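Local coordinates for teichoic acid biosynthesis protein F (Staphylococcus epidermidis, PDB 3L7I) that is a teichoic acid biosynthesis protein whose modelled part has the two-domain GT-B fold of its glycosyltransferase-like family, at residues Y481-R487 with R503-Y509; R511-V516 with D629-L633; P545-D549 with T621-S625. All coordinates share one frame; numbering follows the deposited sequence.

Contact 1. Residues Y481-R487 with R503-Y509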
loop_
_atom_site.group_PDB
_atom_site.type_symbol
_atom_site.label_atom_id
_atom_site.label_comp_id
_atom_site.label_asym_id
_atom_site.label_seq_id
_atom_site.Cartn_x
_atom_site.Cartn_y
_atom_site.Cartn_z
ATOM N N TYR A 481 -21.680 32.895 -13.537
ATOM C CA TYR A 481 -22.372 34.179 -13.471
ATOM C C TYR A 481 -21.981 34.910 -12.185
ATOM O O TYR A 481 -21.814 34.286 -11.143
ATOM C CB TYR A 481 -23.878 33.963 -13.511
ATOM C CG TYR A 481 -24.389 33.506 -14.863
ATOM C CD1 TYR A 481 -24.160 34.262 -16.016
ATOM C CD2 TYR A 481 -25.116 32.327 -14.994
ATOM C CE1 TYR A 481 -24.643 33.850 -17.253
ATOM C CE2 TYR A 481 -25.593 31.916 -16.220
ATOM C CZ TYR A 481 -25.357 32.677 -17.346
ATOM O OH TYR A 481 -25.840 32.247 -18.562
ATOM N N LEU A 482 -21.808 36.226 -12.280
ATOM C CA LEU A 482 -21.531 37.085 -11.142
ATOM C C LEU A 482 -22.463 38.295 -11.176
ATOM O O LEU A 482 -22.562 39.002 -12.191
ATOM C CB LEU A 482 -20.089 37.561 -11.177
ATOM C CG LEU A 482 -19.766 38.575 -10.096
ATOM C CD1 LEU A 482 -20.207 38.032 -8.769
ATOM C CD2 LEU A 482 -18.304 38.848 -10.087
ATOM N N ILE A 483 -23.150 38.547 -10.066
ATOM C CA ILE A 483 -24.114 39.640 -10.020
ATOM C C ILE A 483 -23.425 40.968 -9.751
ATOM O O ILE A 483 -22.469 41.033 -8.964
ATOM C CB ILE A 483 -25.180 39.381 -8.973
ATOM C CG1 ILE A 483 -26.057 38.205 -9.407
ATOM C CG2 ILE A 483 -26.035 40.610 -8.764
ATOM C CD1 ILE A 483 -27.361 38.108 -8.655
ATOM N N SER A 484 -23.894 42.029 -10.401
ATOM C CA SER A 484 -23.364 43.359 -10.114
ATOM C C SER A 484 -24.464 44.369 -9.798
ATOM O O SER A 484 -25.506 44.400 -10.474
ATOM C CB SER A 484 -22.509 43.873 -11.271
ATOM O OG SER A 484 -21.840 45.072 -10.918
ATOM N N PRO A 485 -24.233 45.199 -8.766
ATOM C CA PRO A 485 -25.140 46.248 -8.284
ATOM C C PRO A 485 -25.035 47.560 -9.077
ATOM O O PRO A 485 -26.008 48.323 -9.114
ATOM C CB PRO A 485 -24.678 46.489 -6.840
ATOM C CG PRO A 485 -23.715 45.424 -6.534
ATOM C CD PRO A 485 -23.123 44.985 -7.835
ATOM N N ASN A 486 -23.880 47.817 -9.693
ATOM C CA ASN A 486 -23.618 49.088 -10.378
ATOM C C ASN A 486 -22.363 49.036 -11.253
ATOM O O ASN A 486 -21.555 48.124 -11.128
ATOM C CB ASN A 486 -23.506 50.232 -9.359
ATOM C CG ASN A 486 -22.926 49.771 -8.033
ATOM O OD1 ASN A 486 -21.724 49.520 -7.911
ATOM N ND2 ASN A 486 -23.785 49.645 -7.032
ATOM N N ARG A 487 -22.191 50.021 -12.132
ATOM C CA ARG A 487 -21.043 50.023 -13.030
ATOM C C ARG A 487 -19.736 50.068 -12.265
ATOM O O ARG A 487 -18.762 49.433 -12.649
ATOM C CB ARG A 487 -21.115 51.182 -14.014
ATOM C CG ARG A 487 -20.094 51.054 -15.119
ATOM C CD ARG A 487 -20.303 49.766 -15.915
ATOM N NE ARG A 487 -20.763 50.034 -17.281
ATOM C CZ ARG A 487 -21.990 49.792 -17.746
ATOM N NH1 ARG A 487 -22.922 49.255 -16.960
ATOM N NH2 ARG A 487 -22.282 50.086 -19.016
ATOM N N ARG A 503 -19.443 37.876 -18.095
ATOM C CA ARG A 503 -20.002 36.987 -17.078
ATOM C C ARG A 503 -20.760 37.731 -15.974
ATOM O O ARG A 503 -21.399 37.122 -15.125
ATOM C CB ARG A 503 -18.899 36.126 -16.464
ATOM C CG ARG A 503 -18.787 34.756 -17.058
ATOM C CD ARG A 503 -17.403 34.221 -16.872
ATOM N NE ARG A 503 -17.393 32.764 -16.907
ATOM C CZ ARG A 503 -16.423 32.030 -17.459
ATOM N NH1 ARG A 503 -15.389 32.630 -18.060
ATOM N NH2 ARG A 503 -16.494 30.696 -17.429
ATOM N N ILE A 504 -20.678 39.053 -15.999
ATOM C CA ILE A 504 -21.326 39.886 -15.008
ATOM C C ILE A 504 -22.764 40.216 -15.404
ATOM O O ILE A 504 -23.027 40.629 -16.541
ATOM C CB ILE A 504 -20.536 41.168 -14.834
ATOM C CG1 ILE A 504 -19.197 40.841 -14.172
ATOM C CG2 ILE A 504 -21.329 42.170 -14.017
ATOM C CD1 ILE A 504 -18.125 41.883 -14.389
ATOM N N LEU A 505 -23.701 40.018 -14.481
ATOM C CA LEU A 505 -25.078 40.457 -14.705
ATOM C C LEU A 505 -25.346 41.698 -13.865
ATOM O O LEU A 505 -25.536 41.598 -12.645
ATOM C CB LEU A 505 -26.060 39.370 -14.302
ATOM C CG LEU A 505 -25.829 37.963 -14.823
ATOM C CD1 LEU A 505 -26.901 37.035 -14.297
ATOM C CD2 LEU A 505 -25.850 38.013 -16.320
ATOM N N GLU A 506 -25.337 42.867 -14.497
ATOM C CA GLU A 506 -25.594 44.110 -13.784
ATOM C C GLU A 506 -27.068 44.253 -13.585
ATOM O O GLU A 506 -27.739 44.830 -14.418
ATOM C CB GLU A 506 -25.136 45.290 -14.611
ATOM C CG GLU A 506 -23.896 45.961 -14.102
ATOM C CD GLU A 506 -23.842 47.418 -14.514
ATOM O OE1 GLU A 506 -24.901 47.991 -14.890
ATOM O OE2 GLU A 506 -22.734 47.983 -14.470
ATOM N N ILE A 507 -27.593 43.735 -12.490
ATOM C CA ILE A 507 -29.040 43.718 -12.341
ATOM C C ILE A 507 -29.498 44.151 -10.966
ATOM O O ILE A 507 -30.668 44.441 -10.781
ATOM C CB ILE A 507 -29.611 42.327 -12.627
ATOM C CG1 ILE A 507 -28.926 41.279 -11.732
ATOM C CG2 ILE A 507 -29.472 41.984 -14.107
ATOM C CD1 ILE A 507 -29.555 39.901 -11.832
ATOM N N GLY A 508 -28.568 44.192 -10.006
ATOM C CA GLY A 508 -28.870 44.606 -8.645
ATOM C C GLY A 508 -29.043 43.391 -7.764
ATOM O O GLY A 508 -29.181 42.275 -8.254
ATOM N N TYR A 509 -29.029 43.596 -6.455
ATOM C CA TYR A 509 -29.085 42.482 -5.507
ATOM C C TYR A 509 -30.504 41.977 -5.260
ATOM O O TYR A 509 -31.424 42.751 -4.976
ATOM C CB TYR A 509 -28.415 42.867 -4.191
ATOM C CG TYR A 509 -26.926 42.885 -4.293
ATOM C CD1 TYR A 509 -26.254 41.772 -4.762
ATOM C CD2 TYR A 509 -26.184 44.000 -3.924
ATOM C CE1 TYR A 509 -24.890 41.751 -4.874
ATOM C CE2 TYR A 509 -24.800 43.992 -4.030
ATOM C CZ TYR A 509 -24.160 42.854 -4.512
ATOM O OH TYR A 509 -22.789 42.774 -4.652
#
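The side chain of Arg487 starts with CG anti to its backbone N (chi1 -169°) and then bends at chi2 and chi3, which turns its guanidinium back to the carboxylate of Glu506, whose own chain runs extended beyond CG. The salt bridge joins Arg487 NH1 to Glu506 OE2 at 2.8 Å. The oxygen lies close to the guanidinium plane, but NH1 arrives from above the carboxylate, 44° out of its plane. Thr490 OG1, on the connecting helix, is also within hydrogen-bonding reach of OE2, though it has other possible partners.

The strands run parallel, and their N-H and C=O groups bond alternately to the partner. Leu482 N donates to Arg503 O (3.0 Å), Leu505 N to Leu482 O (2.8 Å) and Ser484 N to Leu505 O (2.8 Å). Ser484 O then receives Gly508 N at 3.1 Å and, weakly, the N-H of Ile507, where the second chain turns off. Glycine suits position 508, since its backbone angles would press a CB against the carbonyl oxygen of Ile507. Pro485, which has no N-H to offer, fits the end of its strand.

Ile483 and Leu505 make one face apolar; Leu482 and Ile504 share the other with the polar Ser484 and Glu506. Ile483 CG2 lies 3.6 Å from Gly508 O and also touches Ile507 and Tyr509, on the side where Ile483 and Leu505 meet helix 706-721. On the other face Leu482 and Ile504 lie against the 487-496 region, while the small Ser484 packs its CB on Ile504 and has its hydroxyl near Thr490. Strand 481-484, helix 487-496 and strand 504-506 thus form a beta-alpha-beta crossover, ending at the edge strand of a Rossmann-like parallel sheet, as is characteristic of the GT-B fold.

Contact 2. Residues R511-V516 with D629-L633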
loop_
_atom_site.group_PDB
_atom_site.type_symbol
_atom_site.label_atom_id
_atom_site.label_comp_id
_atom_site.label_asym_id
_atom_site.label_seq_id
_atom_site.Cartn_x
_atom_site.Cartn_y
_atom_site.Cartn_z
ATOM N N ARG A 511 -31.473 40.588 -2.763
ATOM C CA ARG A 511 -31.728 40.873 -1.355
ATOM C C ARG A 511 -32.229 42.290 -1.201
ATOM O O ARG A 511 -32.782 42.652 -0.158
ATOM C CB ARG A 511 -30.438 40.752 -0.565
ATOM C CG ARG A 511 -29.340 41.579 -1.171
ATOM C CD ARG A 511 -28.614 42.404 -0.156
ATOM N NE ARG A 511 -27.305 41.831 0.109
ATOM C CZ ARG A 511 -26.199 42.550 0.314
ATOM N NH1 ARG A 511 -25.037 41.930 0.542
ATOM N NH2 ARG A 511 -26.253 43.884 0.285
ATOM N N ASN A 512 -32.004 43.093 -2.240
ATOM C CA ASN A 512 -32.397 44.495 -2.241
ATOM C C ASN A 512 -33.804 44.703 -2.798
ATOM O O ASN A 512 -34.387 45.771 -2.617
ATOM C CB ASN A 512 -31.381 45.349 -3.011
ATOM C CG ASN A 512 -30.108 45.641 -2.206
ATOM O OD1 ASN A 512 -30.055 45.419 -1.000
ATOM N ND2 ASN A 512 -29.072 46.144 -2.892
ATOM N N ASP A 513 -34.349 43.672 -3.445
ATOM C CA ASP A 513 -35.673 43.728 -4.072
ATOM C C ASP A 513 -36.695 44.421 -3.167
ATOM O O ASP A 513 -37.329 45.412 -3.568
ATOM C CB ASP A 513 -36.175 42.320 -4.440
ATOM C CG ASP A 513 -35.598 41.790 -5.775
ATOM O OD1 ASP A 513 -34.902 42.553 -6.492
ATOM O OD2 ASP A 513 -35.859 40.597 -6.104
ATOM N N VAL A 514 -36.846 43.903 -1.947
ATOM C CA VAL A 514 -37.796 44.452 -0.970
ATOM C C VAL A 514 -37.649 45.968 -0.735
ATOM O O VAL A 514 -38.630 46.637 -0.416
ATOM C CB VAL A 514 -37.704 43.723 0.409
ATOM C CG1 VAL A 514 -38.711 42.601 0.526
ATOM C CG2 VAL A 514 -36.306 43.221 0.635
ATOM N N LEU A 515 -36.431 46.504 -0.852
ATOM C CA LEU A 515 -36.223 47.930 -0.618
ATOM C C LEU A 515 -36.911 48.721 -1.728
ATOM O O LEU A 515 -37.379 49.846 -1.537
ATOM C CB LEU A 515 -34.737 48.263 -0.531
ATOM C CG LEU A 515 -33.949 47.497 0.537
ATOM C CD1 LEU A 515 -32.506 47.916 0.502
ATOM C CD2 LEU A 515 -34.513 47.700 1.938
ATOM N N VAL A 516 -36.997 48.106 -2.895
ATOM C CA VAL A 516 -37.643 48.745 -4.031
ATOM C C VAL A 516 -39.162 48.489 -4.072
ATOM O O VAL A 516 -39.952 49.424 -4.275
ATOM C CB VAL A 516 -36.991 48.296 -5.335
ATOM C CG1 VAL A 516 -37.893 48.608 -6.506
ATOM C CG2 VAL A 516 -35.634 48.959 -5.497
ATOM N N ASP A 629 -26.486 49.788 0.209
ATOM C CA ASP A 629 -27.775 49.118 0.172
ATOM C C ASP A 629 -28.844 50.094 0.608
ATOM O O ASP A 629 -29.824 50.347 -0.106
ATOM C CB ASP A 629 -27.791 47.929 1.130
ATOM C CG ASP A 629 -26.851 46.821 0.702
ATOM O OD1 ASP A 629 -26.024 46.402 1.543
ATOM O OD2 ASP A 629 -26.938 46.371 -0.471
ATOM N N TYR A 630 -28.641 50.637 1.802
ATOM C CA TYR A 630 -29.610 51.516 2.440
ATOM C C TYR A 630 -29.940 52.698 1.536
ATOM O O TYR A 630 -31.047 53.229 1.574
ATOM C CB TYR A 630 -29.075 51.969 3.794
ATOM C CG TYR A 630 -30.036 52.800 4.551
ATOM C CD1 TYR A 630 -31.172 52.241 5.102
ATOM C CD2 TYR A 630 -29.829 54.156 4.706
ATOM C CE1 TYR A 630 -32.093 53.034 5.805
ATOM C CE2 TYR A 630 -30.732 54.953 5.400
ATOM C CZ TYR A 630 -31.854 54.386 5.949
ATOM O OH TYR A 630 -32.741 55.164 6.631
ATOM N N GLY A 631 -28.976 53.068 0.695
ATOM C CA GLY A 631 -29.097 54.186 -0.232
ATOM C C GLY A 631 -30.218 54.086 -1.258
ATOM O O GLY A 631 -30.643 55.086 -1.832
ATOM N N ILE A 632 -30.708 52.881 -1.497
ATOM C CA ILE A 632 -31.825 52.744 -2.393
ATOM C C ILE A 632 -33.024 53.512 -1.842
ATOM O O ILE A 632 -33.881 53.975 -2.608
ATOM C CB ILE A 632 -32.209 51.283 -2.570
ATOM C CG1 ILE A 632 -31.040 50.495 -3.185
ATOM C CG2 ILE A 632 -33.470 51.180 -3.413
ATOM C CD1 ILE A 632 -31.180 48.976 -3.060
ATOM N N LEU A 633 -33.085 53.663 -0.520
ATOM C CA LEU A 633 -34.240 54.296 0.119
ATOM C C LEU A 633 -34.216 55.830 0.078
ATOM O O LEU A 633 -35.231 56.473 0.385
ATOM C CB LEU A 633 -34.425 53.786 1.559
ATOM C CG LEU A 633 -34.722 52.288 1.711
ATOM C CD1 LEU A 633 -34.503 51.780 3.176
ATOM C CD2 LEU A 633 -36.106 51.951 1.203
#
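Arg511 and Asp629 form the tight polar end of this contact. Arg511 NH2 makes a salt bridge with Asp629 OD2 at 2.7 Å and lies almost as near OD1, while the guanidinium and carboxylate planes are turned 65° apart. Bends at chi2 and chi3 carry the arginine across to the acid. Asn512 adds a neutral donor: ND2 reaches the anti lone pair of Asp629 OD2 at 3.2 Å, with that oxygen in the amide plane. An arginine, whose NH2 faces Asp629 while NE forms a salt bridge with Asp367, and a short amide suit this buried place, where one carboxylate is gripped by two neighbouring residues of the other segment.

Below this polar group the packing turns apolar. Ile632 CD1 lies against the amide of Asn512 and meets Leu515 CD1 at 3.9 Å, the two side chains crossing at about a right angle. Leu515 CD1 also rests 3.7 Å from Asp629 O, tucked beside the helix backbone.

The far side, where Val516 and Leu633 are partly exposed, has no polar bonds between the segments. There Val516 CG2 touches Ile632 CG2 at 3.7 Å, and Leu633 CD2 approaches the backbone oxygen Leu515 O, with van der Waals contact alone.

Helix 609-614 flanks both segments: Phe613 touches Asp629 and Leu633, and Leu614 touches Leu515. Helix 513-517 follows the edge strand 504-506 of one parallel sheet and leads on towards the second, whereas helix 626-630 follows strand 618-621 and precedes strand 637-640 in the chain. The contact thus joins the chain leaving the first sheet to a helix of the second sheet's half.

Contact 3. Residues P545-D549 with T621-S625. With SO4 (sulfate ion), chain G.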
loop_
_atom_site.group_PDB
_atom_site.type_symbol
_atom_site.label_atom_id
_atom_site.label_comp_id
_atom_site.label_asym_id
_atom_site.label_seq_id
_atom_site.Cartn_x
_atom_site.Cartn_y
_atom_site.Cartn_z
ATOM N N PRO A 545 -21.904 49.789 12.866
ATOM C CA PRO A 545 -20.480 50.084 12.735
ATOM C C PRO A 545 -19.719 48.836 12.354
ATOM O O PRO A 545 -20.044 47.754 12.849
ATOM C CB PRO A 545 -20.077 50.463 14.164
ATOM C CG PRO A 545 -21.284 50.177 15.044
ATOM C CD PRO A 545 -22.270 49.425 14.243
ATOM N N THR A 546 -18.695 48.956 11.523
ATOM C CA THR A 546 -17.871 47.773 11.268
ATOM C C THR A 546 -17.057 47.357 12.485
ATOM O O THR A 546 -16.817 48.152 13.398
ATOM C CB THR A 546 -16.878 47.969 10.125
ATOM O OG1 THR A 546 -16.331 49.288 10.207
ATOM C CG2 THR A 546 -17.563 47.743 8.792
ATOM N N TRP A 547 -16.606 46.103 12.449
ATOM C CA TRP A 547 -15.807 45.520 13.513
ATOM C C TRP A 547 -14.414 46.115 13.505
ATOM O O TRP A 547 -13.910 46.517 12.455
ATOM C CB TRP A 547 -15.753 44.000 13.368
ATOM C CG TRP A 547 -14.647 43.384 14.138
ATOM C CD1 TRP A 547 -13.350 43.269 13.746
ATOM C CD2 TRP A 547 -14.720 42.817 15.441
ATOM N NE1 TRP A 547 -12.611 42.662 14.718
ATOM C CE2 TRP A 547 -13.430 42.372 15.779
ATOM C CE3 TRP A 547 -15.748 42.647 16.367
ATOM C CZ2 TRP A 547 -13.136 41.759 16.989
ATOM C CZ3 TRP A 547 -15.458 42.037 17.575
ATOM C CH2 TRP A 547 -14.163 41.599 17.874
ATOM N N ARG A 548 -13.811 46.174 14.690
ATOM C CA ARG A 548 -12.463 46.696 14.869
ATOM C C ARG A 548 -11.675 45.880 15.900
ATOM O O ARG A 548 -12.022 45.856 17.085
ATOM C CB ARG A 548 -12.524 48.168 15.292
ATOM C CG ARG A 548 -12.827 49.106 14.147
ATOM C CD ARG A 548 -13.286 50.446 14.638
ATOM N NE ARG A 548 -14.738 50.587 14.594
ATOM C CZ ARG A 548 -15.392 51.483 13.854
ATOM N NH1 ARG A 548 -14.726 52.334 13.091
ATOM N NH2 ARG A 548 -16.718 51.531 13.885
ATOM N N ASP A 549 -10.616 45.218 15.445
ATOM C CA ASP A 549 -9.770 44.399 16.317
ATOM C C ASP A 549 -9.254 45.208 17.502
ATOM O O ASP A 549 -9.122 44.701 18.613
ATOM C CB ASP A 549 -8.586 43.844 15.527
ATOM C CG ASP A 549 -8.956 43.485 14.097
ATOM O OD1 ASP A 549 -9.466 44.363 13.358
ATOM O OD2 ASP A 549 -8.729 42.320 13.708
ATOM N N THR A 621 -23.547 54.644 10.251
ATOM C CA THR A 621 -22.543 53.637 9.988
ATOM C C THR A 621 -21.162 54.307 9.913
ATOM O O THR A 621 -21.019 55.462 10.322
ATOM C CB THR A 621 -22.904 52.876 8.724
ATOM O OG1 THR A 621 -22.044 51.747 8.603
ATOM C CG2 THR A 621 -22.770 53.774 7.495
ATOM N N ASP A 622 -20.141 53.589 9.446
ATOM C CA ASP A 622 -18.837 54.212 9.237
ATOM C C ASP A 622 -18.159 53.786 7.944
ATOM O O ASP A 622 -18.175 54.543 6.977
ATOM C CB ASP A 622 -17.910 54.008 10.433
ATOM C CG ASP A 622 -17.958 52.612 10.965
ATOM O OD1 ASP A 622 -18.416 52.446 12.104
ATOM O OD2 ASP A 622 -17.545 51.670 10.255
ATOM N N TYR A 623 -17.560 52.591 7.930
ATOM C CA TYR A 623 -16.932 52.040 6.733
ATOM C C TYR A 623 -17.614 50.736 6.377
ATOM O O TYR A 623 -17.123 49.663 6.691
ATOM C CB TYR A 623 -15.448 51.763 6.988
ATOM C CG TYR A 623 -14.853 52.742 7.936
ATOM C CD1 TYR A 623 -14.451 52.346 9.205
ATOM C CD2 TYR A 623 -14.741 54.093 7.584
ATOM C CE1 TYR A 623 -13.928 53.267 10.097
ATOM C CE2 TYR A 623 -14.226 55.022 8.463
ATOM C CZ TYR A 623 -13.816 54.610 9.722
ATOM O OH TYR A 623 -13.295 55.534 10.607
ATOM N N SER A 624 -18.749 50.793 5.713
ATOM C CA SER A 624 -19.444 49.554 5.456
ATOM C C SER A 624 -20.154 49.599 4.138
ATOM O O SER A 624 -20.712 50.624 3.749
ATOM C CB SER A 624 -20.441 49.267 6.571
ATOM O OG SER A 624 -21.166 48.089 6.283
ATOM N N SER A 625 -20.133 48.464 3.463
ATOM C CA SER A 625 -20.853 48.280 2.225
ATOM C C SER A 625 -22.375 48.370 2.414
ATOM O O SER A 625 -23.111 48.392 1.426
ATOM C CB SER A 625 -20.474 46.927 1.618
ATOM O OG SER A 625 -21.557 46.366 0.898
HETATM S S SO4 G . -17.952 45.743 4.898
HETATM O O1 SO4 G . -18.047 45.209 6.265
HETATM O O2 SO4 G . -16.923 46.786 4.856
HETATM O O3 SO4 G . -17.592 44.679 3.961
HETATM O O4 SO4 G . -19.247 46.302 4.511
#
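Hydrogen bonds from Thr546 and a salt bridge from Arg548 converge on the buried carboxylate of Asp622. Its OD2 accepts both Thr546 N (3.2 Å) and Thr546 OG1 (2.7 Å), each on the syn side and a little out of plane. With OG1 set between the backbone N and the carbonyl carbon (chi1 40°), the threonine can offer two donors to one oxygen. Tyr623 N, from the acid's own segment, comes to OD2 on its anti side, so three donors fix the group.

The ionic contact uses the other oxygen: Arg548 NH2 meets Asp622 OD1 at 2.6 Å from above the carboxylate plane. Arg548 NH1 has a further salt bridge to Asp643, which also bonds the Tyr623 hydroxyl, an arrangement that suits a long arginine reaching between two acids.

In van der Waals contact, Pro545 CB lies by Asp622 OD1, and the Tyr623 ring crosses Arg548 at about a right angle.

A sulfate ion, probably from the crystallisation liquor, sits beside Thr546; its O4 is bound by Ser625 N (2.6 Å) and Ser624 OG (3.2 Å). Ser624 also caps Val626 N, and the start of helix 626-630 would probably suit an anion.

Both loops leave the C-terminal ends of adjacent parallel strands, 539-543 and 618-621, at the switch point of the second sheet, with helix 626-630 beginning right after.

The three contacts follow the two-domain fold from the first sheet to the second. Contact 1 closes the edge of one sheet, and the chain passes directly into contact 2, centres about 15 Å apart, where Tyr509 CD2 comes within 4.3 Å of Asp629 OD2. Helix 626-630 ties contact 2 to contact 3, about 19 Å between centres: the sulfate lies at its beginning, and Asp629, further along, meets segment 511-516. Contacts 1 and 3 belong to opposite halves, their centres about 24 Å apart but their nearest atoms only about 6 Å. Thr446 spans that gap, bonding Asn486 and, weakly, Ser625, consistent with a sulfate site beside the cleft between the two halves.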